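Local coordinates for extracellular solute-binding protein, family 5 (Chelativorans sp., PDB 6WM6) that binds EDTA and other aminopolycarboxylates in the periplasm, probably delivering them to an ABC transporter, at residues V73-L78 against L252-I257; E225-D228 against L232-L235. All coordinates share one frame; numbering follows the deposited sequence.

Interaction 1 (V73-L78 against L252-I257); sequences VRTVTL and LKFRII
Val76 and Phe254 mark the closest backbone approach here, their CA atoms 7.0 Å apart, where the helix running through Val73-Thr77 passes over the strand Leu252-Ile256. Across that spacing Phe254 provides the strand's side of the contact. It is directed toward the helix, and with CG anti to its carbonyl carbon (chi1 -65°) the ring is carried up to Val76 and Thr75. Val76 lays one methyl over a ring face: CG2 sits 4.1 Å from the centroid of the Phe254 ring, a CH-pi contact displaced toward the rim. The ring atom nearest to Val76 CG2 is Phe254 CG, at 3.8 Å. The other branch, Val76 CG1, reaches the ring more distantly, at CD2. Farther out, Thr75 CG2 approaches Phe254 CE1 obliquely at 3.7 Å, while Thr75 O lies 3.8 Å from Phe254 CZ. Thr75 OG1 bonds back to Ala71 O within the helix, and the methyl is the branch that meets the ring. Val233 of the adjoining strand also packs on Val76, and Leu235 on Phe254. Replacing Phe254 by an alanine is likely to open a gap between helix and sheet, leaving Val76 CG2 and Thr75 CG2 without their aromatic partner. Dispersion and the CH-pi contact thus carry this buried join, at the probable small cost of Val76 O, buried here without a partner in the model.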
# COMPACT_ATOMS: atom_id res chain seq x y z
N VAL A 73 1.44 10.96 3.96
CA VAL A 73 1.01 12.03 3.05
C VAL A 73 -0.37 11.72 2.51
O VAL A 73 -1.21 12.61 2.33
CB VAL A 73 2.06 12.22 1.93
CG1 VAL A 73 1.63 13.34 0.99
CG2 VAL A 73 3.42 12.53 2.54
N ARG A 74 -0.64 10.46 2.20
CA ARG A 74 -1.94 10.08 1.68
C ARG A 74 -3.02 10.38 2.71
O ARG A 74 -4.07 10.95 2.38
CB ARG A 74 -1.91 8.59 1.29
CG ARG A 74 -2.90 8.21 0.22
CD ARG A 74 -2.69 6.77 -0.28
NE ARG A 74 -1.36 6.57 -0.85
CZ ARG A 74 -0.42 5.79 -0.33
NH1 ARG A 74 -0.62 5.10 0.77
NH2 ARG A 74 0.75 5.71 -0.95
N THR A 75 -2.80 9.98 3.97
CA THR A 75 -3.77 10.21 5.03
C THR A 75 -4.04 11.70 5.24
O THR A 75 -5.19 12.13 5.36
CB THR A 75 -3.28 9.55 6.32
OG1 THR A 75 -3.32 8.13 6.14
CG2 THR A 75 -4.15 9.89 7.52
N VAL A 76 -2.98 12.50 5.30
CA VAL A 76 -3.13 13.92 5.63
C VAL A 76 -3.77 14.71 4.49
O VAL A 76 -4.42 15.73 4.73
CB VAL A 76 -1.76 14.49 6.02
CG1 VAL A 76 -1.81 15.99 6.13
CG2 VAL A 76 -1.30 13.88 7.34
N THR A 77 -3.59 14.29 3.25
CA THR A 77 -4.12 15.04 2.10
C THR A 77 -5.41 14.45 1.54
O THR A 77 -6.08 15.14 0.77
CB THR A 77 -3.08 15.28 0.99
OG1 THR A 77 -2.64 14.05 0.38
CG2 THR A 77 -1.88 16.03 1.52
N LEU A 78 -5.80 13.23 1.92
CA LEU A 78 -7.12 12.73 1.52
C LEU A 78 -8.25 13.70 1.84
O LEU A 78 -9.20 13.78 1.02
CB LEU A 78 -7.39 11.33 2.10
CG LEU A 78 -6.88 10.18 1.25
CD1 LEU A 78 -6.91 8.91 2.08
CD2 LEU A 78 -7.67 10.00 -0.04
N LEU A 252 -9.83 19.23 12.36
CA LEU A 252 -9.26 17.90 12.21
C LEU A 252 -7.75 18.10 12.20
O LEU A 252 -7.22 18.88 11.39
CB LEU A 252 -9.72 17.28 10.89
CG LEU A 252 -9.04 15.97 10.51
CD1 LEU A 252 -9.28 14.90 11.56
CD2 LEU A 252 -9.54 15.52 9.14
N LYS A 253 -7.06 17.45 13.13
CA LYS A 253 -5.64 17.66 13.33
C LYS A 253 -4.89 16.35 13.14
O LYS A 253 -5.38 15.28 13.52
CB LYS A 253 -5.37 18.20 14.75
CG LYS A 253 -5.86 19.63 14.94
CD LYS A 253 -5.81 20.07 16.39
CE LYS A 253 -6.16 21.54 16.47
NZ LYS A 253 -6.23 21.99 17.89
N PHE A 254 -3.70 16.45 12.54
CA PHE A 254 -2.77 15.32 12.44
C PHE A 254 -1.53 15.69 13.24
O PHE A 254 -0.83 16.65 12.90
CB PHE A 254 -2.46 15.02 10.98
CG PHE A 254 -3.65 14.55 10.21
CD1 PHE A 254 -4.08 13.23 10.32
CD2 PHE A 254 -4.35 15.42 9.41
CE1 PHE A 254 -5.17 12.79 9.61
CE2 PHE A 254 -5.46 14.97 8.68
CZ PHE A 254 -5.87 13.67 8.79
N ARG A 255 -1.30 14.96 14.33
CA ARG A 255 -0.18 15.21 15.22
C ARG A 255 0.96 14.27 14.86
O ARG A 255 0.77 13.05 14.81
CB ARG A 255 -0.63 14.96 16.66
CG ARG A 255 0.48 15.10 17.70
CD ARG A 255 0.77 16.54 18.05
NE ARG A 255 1.64 16.60 19.24
CZ ARG A 255 2.94 16.88 19.21
NH1 ARG A 255 3.55 17.14 18.07
NH2 ARG A 255 3.62 16.89 20.35
N ILE A 256 2.13 14.84 14.63
CA ILE A 256 3.29 14.06 14.21
C ILE A 256 3.96 13.46 15.45
O ILE A 256 4.43 14.20 16.32
CB ILE A 256 4.26 14.95 13.40
CG1 ILE A 256 3.55 15.36 12.10
CG2 ILE A 256 5.56 14.22 13.12
CD1 ILE A 256 4.00 16.69 11.55
N ILE A 257 4.00 12.13 15.50
CA ILE A 257 4.67 11.36 16.56
C ILE A 257 5.52 10.32 15.83
O ILE A 257 5.02 9.24 15.46
CB ILE A 257 3.68 10.69 17.52
CG1 ILE A 257 2.75 11.74 18.14
CG2 ILE A 257 4.41 9.92 18.61
CD1 ILE A 257 1.67 11.15 19.03

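Interaction 2 (E225-D228 against L232-L235); sequences ESFD and LVTL
The carbonyl oxygen of Thr234 takes two backbone N-H groups from successive residues of the facing strand: Glu225 N at 2.8 Å and, by a longer bond, Ser226 N at 3.3 Å. Both donors lie in the carbonyl plane, and that of Ser226 is on a lone pair. In return Thr234 N gives Ser226 O an almost straight bond, 174° at the hydrogen. Two residues against one define a classic beta bulge, beyond which regular antiparallel pairing resumes: Phe227 and Val233 form a non-hydrogen-bonded pair, with a CA-H...O contact from Phe227 CA to Leu232 O, and Asp228 and Leu232 exchange backbone bonds in both directions. Leu232 O accepts from Asp228 N at 2.8 Å and also from a water, which bonds to Ser226 OG and Thr234 OG1 as well. Ser226 OG stands between its backbone N and carbonyl carbon (chi1 65°), 3.5 Å from Thr234 CB, and the water joins the two hydroxyls, Ser226 OG and Thr234 OG1, themselves 3.7 Å apart. On this same side, Glu225 runs alongside Thr234, extended beyond CG, its OE1 passing Thr234 CG2 at 3.5 Å and forming a salt bridge with Lys251. On the opposite face Phe227 and Val233 meet through apolar groups, the side chains crossing with Phe227 CD1 3.7 Å from Val233 CG2. Trp61 meets the Phe227 ring edge-to-face and also touches Val233, so a loop residue covers part of this side. The whole is a two-stranded beta hairpin with a classic bulge, its first strand, 222-228, lying outermost in the four-stranded mixed sheet.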
# COMPACT_ATOMS: atom_id res chain seq x y z
N GLU A 225 -5.50 24.92 7.77
CA GLU A 225 -5.40 26.20 8.46
C GLU A 225 -3.96 26.55 8.81
O GLU A 225 -3.56 27.71 8.66
CB GLU A 225 -6.26 26.18 9.73
CG GLU A 225 -6.25 27.49 10.52
CD GLU A 225 -7.07 27.41 11.79
OE1 GLU A 225 -6.68 26.69 12.73
OE2 GLU A 225 -8.14 28.07 11.84
N SER A 226 -3.17 25.59 9.30
CA SER A 226 -1.79 25.84 9.66
C SER A 226 -1.00 24.54 9.67
O SER A 226 -1.56 23.44 9.77
CB SER A 226 -1.67 26.50 11.05
OG SER A 226 -2.13 25.61 12.06
N PHE A 227 0.31 24.69 9.55
CA PHE A 227 1.25 23.58 9.64
C PHE A 227 2.43 24.00 10.50
O PHE A 227 3.11 24.98 10.18
CB PHE A 227 1.75 23.16 8.27
CG PHE A 227 2.77 22.07 8.30
CD1 PHE A 227 2.52 20.88 8.97
CD2 PHE A 227 4.00 22.23 7.67
CE1 PHE A 227 3.46 19.86 9.00
CE2 PHE A 227 4.94 21.22 7.68
CZ PHE A 227 4.67 20.03 8.34
N ASP A 228 2.66 23.27 11.59
CA ASP A 228 3.81 23.47 12.45
C ASP A 228 4.78 22.33 12.15
O ASP A 228 4.54 21.18 12.57
CB ASP A 228 3.39 23.45 13.92
CG ASP A 228 4.53 23.78 14.86
OD1 ASP A 228 5.61 24.18 14.38
OD2 ASP A 228 4.34 23.66 16.09
N LEU A 232 2.45 19.40 13.90
CA LEU A 232 0.99 19.41 13.82
C LEU A 232 0.48 20.01 12.53
O LEU A 232 0.86 21.14 12.17
CB LEU A 232 0.44 20.23 15.00
CG LEU A 232 -1.07 20.25 15.21
CD1 LEU A 232 -1.55 18.88 15.68
CD2 LEU A 232 -1.46 21.33 16.21
N VAL A 233 -0.41 19.29 11.85
CA VAL A 233 -1.22 19.81 10.75
C VAL A 233 -2.60 20.10 11.31
O VAL A 233 -3.22 19.20 11.89
CB VAL A 233 -1.32 18.79 9.60
CG1 VAL A 233 -1.95 19.47 8.37
CG2 VAL A 233 0.02 18.18 9.26
N THR A 234 -3.09 21.32 11.13
CA THR A 234 -4.43 21.69 11.57
C THR A 234 -5.29 21.98 10.36
O THR A 234 -4.97 22.88 9.57
CB THR A 234 -4.38 22.90 12.50
OG1 THR A 234 -3.61 22.56 13.65
CG2 THR A 234 -5.78 23.27 12.94
N LEU A 235 -6.39 21.24 10.22
CA LEU A 235 -7.37 21.45 9.16
C LEU A 235 -8.68 21.96 9.74
O LEU A 235 -9.04 21.66 10.89
CB LEU A 235 -7.65 20.17 8.38
CG LEU A 235 -6.48 19.55 7.64
CD1 LEU A 235 -5.58 18.77 8.52
CD2 LEU A 235 -7.00 18.65 6.52
O HOH W 1 -0.96 23.27 13.06

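From the N terminus, strand 49-54 comes first, then helix 71-77, which supplies one side of interaction 1. The chain travels through more than 170 residues before strand 251-256 supplies the other, so interaction 1 closes a long loop. Interaction 2 is nested inside it: hairpin strands 222-228 and 232-237 pair across a three-residue turn. Strand 232-237 then sits between its hairpin partner and strand 251-256, probably bonding to the latter through Leu235 N to Leu252 O and Val233 N to Phe254 O. Interaction 2 therefore pairs edge strand 222-228 with its neighbour, while interaction 1 packs the early helix onto strand 251-256, one of the two inner strands.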